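Local coordinates for protein hydroxyethylthiazole kinase (Pyrococcus horikoshii, PDB 3HPD) that probably phosphorylates the hydroxyl group of 4-methyl-5-beta-hydroxyethylthiazole with ATP and magnesium, a step of thiamine diphosphate biosynthesis, at residues V219-E231 with W245-A258. Numbering follows the deposited sequence.
Sequences VTFGIAAEKAYEE and WLYRINENVIRTYA
The indole of Trp245 is sandwiched: Lys227 lays its aliphatic chain over one face, with CB 3.5 Å from the centroid of the five-membered ring, while on the opposite face lies Arg248, its CD toward the rim and the middle of its guanidinium over Trp245 CH2. At the edge, Trp245 NE1 gives a nearly straight hydrogen bond (161°) to Glu231 OE1, 2.7 Å away, and a water ties that same oxygen to Arg248 NH1. Glu231 OE2 has its own mate, a salt bridge to Lys241. Over a face of the Tyr257 ring lies Lys227 CD, with Glu226 OE1 at the edge, near the ring plane; Glu226 OE2 bonds Gly183 N. This is knobs-into-holes packing at the C-terminal helices of a ribokinase-like fold, with Trp245 and Tyr257 each set among four residues of helix 210-231. Helix 251-257 crosses segment 219-231 at 87°, its start capped by Asn250 OD1, which accepts from Val253 N. With the indole cut back to an alanine, Glu231 OE1 would probably lose its N-H donor and a gap would open between the Lys227 and Arg248 side chains. Bends at chi2 and chi3 fold Lys227 between the two aromatics, and NZ makes an off-centre cation-pi contact with the six-membered ring of Trp245. Deeper in, Ile223 CG2 packs 3.7 Å from Val253 CG1 and also meets Tyr257 CB, while Ala224 CB fits against Leu246 CD2. At the outer end, Tyr257 OH donates to the syn lone pair of Glu230 OE2 (2.6 Å) and accepts from Lys227 NZ (3.2 Å), whose salt bridge to Glu230 OE1, at 2.9 Å, closes the triangle.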
loop_
_atom_site.group_PDB
_atom_site.type_symbol
_atom_site.label_atom_id
_atom_site.label_comp_id
_atom_site.label_asym_id
_atom_site.label_seq_id
_atom_site.Cartn_x
_atom_site.Cartn_y
_atom_site.Cartn_z
ATOM N N VAL A 219 -19.341 7.030 14.040
ATOM C CA VAL A 219 -20.358 7.875 13.427
ATOM C C VAL A 219 -19.754 8.644 12.256
ATOM O O VAL A 219 -20.316 8.680 11.162
ATOM C CB VAL A 219 -20.941 8.873 14.452
ATOM C CG1 VAL A 219 -21.753 9.951 13.740
ATOM C CG2 VAL A 219 -21.815 8.123 15.451
ATOM N N THR A 220 -18.598 9.251 12.489
ATOM C CA THR A 220 -17.929 10.016 11.445
ATOM C C THR A 220 -17.615 9.157 10.224
ATOM O O THR A 220 -17.899 9.550 9.091
ATOM C CB THR A 220 -16.623 10.642 11.979
ATOM O OG1 THR A 220 -16.942 11.579 13.014
ATOM C CG2 THR A 220 -15.881 11.365 10.869
ATOM N N PHE A 221 -17.035 7.984 10.447
ATOM C CA PHE A 221 -16.685 7.108 9.331
ATOM C C PHE A 221 -17.929 6.536 8.660
ATOM O O PHE A 221 -17.974 6.382 7.437
ATOM C CB PHE A 221 -15.792 5.961 9.808
ATOM C CG PHE A 221 -15.248 5.119 8.691
ATOM C CD1 PHE A 221 -14.222 5.597 7.882
ATOM C CD2 PHE A 221 -15.780 3.861 8.427
ATOM C CE1 PHE A 221 -13.726 4.832 6.826
ATOM C CE2 PHE A 221 -15.292 3.085 7.372
ATOM C CZ PHE A 221 -14.266 3.573 6.570
ATOM N N GLY A 222 -18.932 6.211 9.471
ATOM C CA GLY A 222 -20.167 5.663 8.938
ATOM C C GLY A 222 -20.857 6.651 8.017
ATOM O O GLY A 222 -21.399 6.276 6.975
ATOM N N ILE A 223 -20.848 7.921 8.409
ATOM C CA ILE A 223 -21.454 8.974 7.601
ATOM C C ILE A 223 -20.638 9.170 6.324
ATOM O O ILE A 223 -21.199 9.371 5.244
ATOM C CB ILE A 223 -21.511 10.315 8.375
ATOM C CG1 ILE A 223 -22.463 10.178 9.571
ATOM C CG2 ILE A 223 -21.971 11.438 7.438
ATOM C CD1 ILE A 223 -22.578 11.437 10.427
ATOM N N ALA A 224 -19.314 9.113 6.446
ATOM C CA ALA A 224 -18.453 9.282 5.279
ATOM C C ALA A 224 -18.771 8.185 4.268
ATOM O O ALA A 224 -18.769 8.423 3.056
ATOM C CB ALA A 224 -16.974 9.217 5.689
ATOM N N ALA A 225 -19.054 6.987 4.773
ATOM C CA ALA A 225 -19.383 5.853 3.916
ATOM C C ALA A 225 -20.693 6.108 3.168
ATOM O O ALA A 225 -20.804 5.834 1.972
ATOM C CB ALA A 225 -19.487 4.581 4.756
ATOM N N GLU A 226 -21.689 6.634 3.877
ATOM C CA GLU A 226 -22.975 6.935 3.261
ATOM C C GLU A 226 -22.807 8.006 2.188
ATOM O O GLU A 226 -23.351 7.884 1.092
ATOM C CB GLU A 226 -23.971 7.412 4.324
ATOM C CG GLU A 226 -24.408 6.313 5.282
ATOM C CD GLU A 226 -25.215 6.842 6.453
ATOM O OE1 GLU A 226 -26.076 7.717 6.234
ATOM O OE2 GLU A 226 -24.992 6.371 7.592
ATOM N N LYS A 227 -22.051 9.052 2.512
ATOM C CA LYS A 227 -21.811 10.147 1.575
ATOM C C LYS A 227 -21.015 9.686 0.363
ATOM O O LYS A 227 -21.258 10.131 -0.759
ATOM C CB LYS A 227 -21.061 11.286 2.274
ATOM C CG LYS A 227 -21.842 11.950 3.403
ATOM C CD LYS A 227 -23.120 12.598 2.890
ATOM C CE LYS A 227 -22.836 13.775 1.971
ATOM N NZ LYS A 227 -24.097 14.358 1.428
ATOM N N ALA A 228 -20.057 8.794 0.587
ATOM C CA ALA A 228 -19.244 8.294 -0.511
ATOM C C ALA A 228 -20.112 7.489 -1.471
ATOM O O ALA A 228 -19.997 7.622 -2.689
ATOM C CB ALA A 228 -18.103 7.429 0.025
ATOM N N TYR A 229 -20.998 6.663 -0.927
ATOM C CA TYR A 229 -21.857 5.856 -1.780
ATOM C C TYR A 229 -22.777 6.734 -2.627
ATOM O O TYR A 229 -23.091 6.394 -3.767
ATOM C CB TYR A 229 -22.696 4.883 -0.942
ATOM C CG TYR A 229 -23.413 3.864 -1.791
ATOM C CD1 TYR A 229 -22.720 2.802 -2.371
ATOM C CD2 TYR A 229 -24.776 3.992 -2.068
ATOM C CE1 TYR A 229 -23.361 1.893 -3.210
ATOM C CE2 TYR A 229 -25.428 3.087 -2.906
ATOM C CZ TYR A 229 -24.713 2.042 -3.472
ATOM O OH TYR A 229 -25.346 1.149 -4.302
ATOM N N GLU A 230 -23.206 7.866 -2.077
ATOM C CA GLU A 230 -24.085 8.766 -2.820
ATOM C C GLU A 230 -23.404 9.206 -4.113
ATOM O O GLU A 230 -24.064 9.422 -5.131
ATOM C CB GLU A 230 -24.425 10.005 -1.983
ATOM C CG GLU A 230 -25.104 9.703 -0.658
ATOM C CD GLU A 230 -25.465 10.959 0.119
ATOM O OE1 GLU A 230 -24.882 12.023 -0.167
ATOM O OE2 GLU A 230 -26.319 10.876 1.027
ATOM N N GLU A 231 -22.081 9.333 -4.057
ATOM C CA GLU A 231 -21.287 9.761 -5.206
ATOM C C GLU A 231 -20.655 8.642 -6.032
ATOM O O GLU A 231 -20.335 8.848 -7.202
ATOM C CB GLU A 231 -20.163 10.690 -4.750
ATOM C CG GLU A 231 -20.589 12.079 -4.339
ATOM C CD GLU A 231 -19.395 12.997 -4.177
ATOM O OE1 GLU A 231 -18.736 12.958 -3.114
ATOM O OE2 GLU A 231 -19.101 13.747 -5.130
ATOM N N TRP A 245 -14.807 12.477 1.906
ATOM C CA TRP A 245 -15.766 12.817 2.941
ATOM C C TRP A 245 -15.242 12.866 4.367
ATOM O O TRP A 245 -15.829 13.534 5.215
ATOM C CB TRP A 245 -17.003 11.926 2.813
ATOM C CG TRP A 245 -17.847 12.444 1.697
ATOM C CD1 TRP A 245 -17.895 11.981 0.410
ATOM C CD2 TRP A 245 -18.615 13.650 1.717
ATOM N NE1 TRP A 245 -18.640 12.836 -0.375
ATOM C CE2 TRP A 245 -19.092 13.869 0.404
ATOM C CE3 TRP A 245 -18.942 14.574 2.719
ATOM C CZ2 TRP A 245 -19.879 14.977 0.068
ATOM C CZ3 TRP A 245 -19.724 15.675 2.383
ATOM C CH2 TRP A 245 -20.182 15.866 1.068
ATOM N N LEU A 246 -14.140 12.182 4.644
ATOM C CA LEU A 246 -13.573 12.258 5.987
ATOM C C LEU A 246 -13.051 13.685 6.135
ATOM O O LEU A 246 -12.938 14.216 7.241
ATOM C CB LEU A 246 -12.426 11.257 6.156
ATOM C CG LEU A 246 -12.888 9.820 6.397
ATOM C CD1 LEU A 246 -11.680 8.890 6.467
ATOM C CD2 LEU A 246 -13.691 9.763 7.703
ATOM N N TYR A 247 -12.753 14.297 4.993
ATOM C CA TYR A 247 -12.246 15.665 4.922
ATOM C C TYR A 247 -13.389 16.685 4.906
ATOM O O TYR A 247 -13.323 17.716 5.576
ATOM C CB TYR A 247 -11.414 15.822 3.647
ATOM C CG TYR A 247 -10.852 17.204 3.399
ATOM C CD1 TYR A 247 -9.706 17.648 4.061
ATOM C CD2 TYR A 247 -11.447 18.059 2.472
ATOM C CE1 TYR A 247 -9.164 18.905 3.799
ATOM C CE2 TYR A 247 -10.914 19.318 2.203
ATOM C CZ TYR A 247 -9.773 19.733 2.868
ATOM O OH TYR A 247 -9.235 20.973 2.588
ATOM N N ARG A 248 -14.435 16.389 4.138
ATOM C CA ARG A 248 -15.578 17.294 4.004
ATOM C C ARG A 248 -16.593 17.272 5.140
ATOM O O ARG A 248 -17.273 18.269 5.382
ATOM C CB ARG A 248 -16.324 17.014 2.695
ATOM C CG ARG A 248 -15.497 17.197 1.442
ATOM C CD ARG A 248 -16.333 16.926 0.194
ATOM N NE ARG A 248 -17.408 17.902 0.032
ATOM C CZ ARG A 248 -18.286 17.895 -0.967
ATOM N NH1 ARG A 248 -18.227 16.958 -1.900
ATOM N NH2 ARG A 248 -19.220 18.833 -1.037
ATOM N N ILE A 249 -16.713 16.146 5.830
ATOM C CA ILE A 249 -17.688 16.064 6.908
ATOM C C ILE A 249 -17.494 17.218 7.890
ATOM O O ILE A 249 -16.371 17.557 8.261
ATOM C CB ILE A 249 -17.606 14.703 7.640
ATOM C CG1 ILE A 249 -18.767 14.574 8.629
ATOM C CG2 ILE A 249 -16.265 14.564 8.351
ATOM C CD1 ILE A 249 -18.938 13.164 9.196
ATOM N N ASN A 250 -18.601 17.836 8.285
ATOM C CA ASN A 250 -18.563 18.960 9.207
ATOM C C ASN A 250 -19.776 18.920 10.133
ATOM O O ASN A 250 -20.523 17.940 10.149
ATOM C CB ASN A 250 -18.541 20.281 8.427
ATOM C CG ASN A 250 -19.733 20.435 7.503
ATOM O OD1 ASN A 250 -20.793 19.861 7.741
ATOM N ND2 ASN A 250 -19.570 21.228 6.448
ATOM N N GLU A 251 -19.976 19.991 10.894
ATOM C CA GLU A 251 -21.095 20.050 11.826
ATOM C C GLU A 251 -22.455 19.813 11.179
ATOM O O GLU A 251 -23.253 19.028 11.681
ATOM C CB GLU A 251 -21.121 21.394 12.551
ATOM C CG GLU A 251 -22.143 21.447 13.670
ATOM C CD GLU A 251 -22.108 22.755 14.426
ATOM O OE1 GLU A 251 -20.994 23.278 14.643
ATOM O OE2 GLU A 251 -23.186 23.254 14.816
ATOM N N ASN A 252 -22.721 20.491 10.068
ATOM C CA ASN A 252 -24.009 20.345 9.396
ATOM C C ASN A 252 -24.259 18.917 8.927
ATOM O O ASN A 252 -25.359 18.392 9.084
ATOM C CB ASN A 252 -24.104 21.291 8.197
ATOM C CG ASN A 252 -25.504 21.331 7.603
ATOM O OD1 ASN A 252 -26.427 21.883 8.200
ATOM N ND2 ASN A 252 -25.668 20.733 6.432
ATOM N N VAL A 253 -23.239 18.291 8.347
ATOM C CA VAL A 253 -23.382 16.922 7.860
ATOM C C VAL A 253 -23.657 15.962 9.013
ATOM O O VAL A 253 -24.511 15.084 8.908
ATOM C CB VAL A 253 -22.116 16.468 7.096
ATOM C CG1 VAL A 253 -22.304 15.047 6.565
ATOM C CG2 VAL A 253 -21.839 17.428 5.953
ATOM N N ILE A 254 -22.946 16.136 10.122
ATOM C CA ILE A 254 -23.150 15.277 11.284
ATOM C C ILE A 254 -24.566 15.477 11.824
ATOM O O ILE A 254 -25.263 14.517 12.143
ATOM C CB ILE A 254 -22.126 15.592 12.394
ATOM C CG1 ILE A 254 -20.727 15.180 11.931
ATOM C CG2 ILE A 254 -22.503 14.871 13.683
ATOM C CD1 ILE A 254 -19.621 15.534 12.902
ATOM N N ARG A 255 -24.987 16.734 11.909
ATOM C CA ARG A 255 -26.318 17.066 12.407
ATOM C C ARG A 255 -27.424 16.427 11.572
ATOM O O ARG A 255 -28.412 15.926 12.112
ATOM C CB ARG A 255 -26.501 18.586 12.418
ATOM C CG ARG A 255 -27.944 19.053 12.509
ATOM C CD ARG A 255 -27.988 20.553 12.739
ATOM N NE ARG A 255 -27.206 20.895 13.921
ATOM C CZ ARG A 255 -26.163 21.718 13.922
ATOM N NH1 ARG A 255 -25.767 22.302 12.798
ATOM N NH2 ARG A 255 -25.503 21.940 15.050
ATOM N N THR A 256 -27.247 16.443 10.256
ATOM C CA THR A 256 -28.238 15.895 9.342
ATOM C C THR A 256 -28.147 14.395 9.043
ATOM O O THR A 256 -29.152 13.783 8.681
ATOM C CB THR A 256 -28.220 16.663 8.001
ATOM O OG1 THR A 256 -26.886 16.692 7.480
ATOM C CG2 THR A 256 -28.704 18.094 8.198
ATOM N N TYR A 257 -26.965 13.799 9.201
ATOM C CA TYR A 257 -26.797 12.373 8.907
ATOM C C TYR A 257 -26.586 11.420 10.081
ATOM O O TYR A 257 -26.840 10.224 9.954
ATOM C CB TYR A 257 -25.636 12.156 7.930
ATOM C CG TYR A 257 -25.971 12.389 6.477
ATOM C CD1 TYR A 257 -26.030 13.678 5.950
ATOM C CD2 TYR A 257 -26.220 11.314 5.621
ATOM C CE1 TYR A 257 -26.323 13.893 4.606
ATOM C CE2 TYR A 257 -26.518 11.519 4.272
ATOM C CZ TYR A 257 -26.566 12.811 3.774
ATOM O OH TYR A 257 -26.843 13.018 2.443
ATOM N N ALA A 258 -26.117 11.932 11.212
ATOM C CA ALA A 258 -25.852 11.073 12.361
ATOM C C ALA A 258 -27.034 10.226 12.825
ATOM O O ALA A 258 -28.149 10.722 12.994
ATOM C CB ALA A 258 -25.322 11.913 13.531
HETATM O O HOH W 1 -16.431 14.737 -2.774
#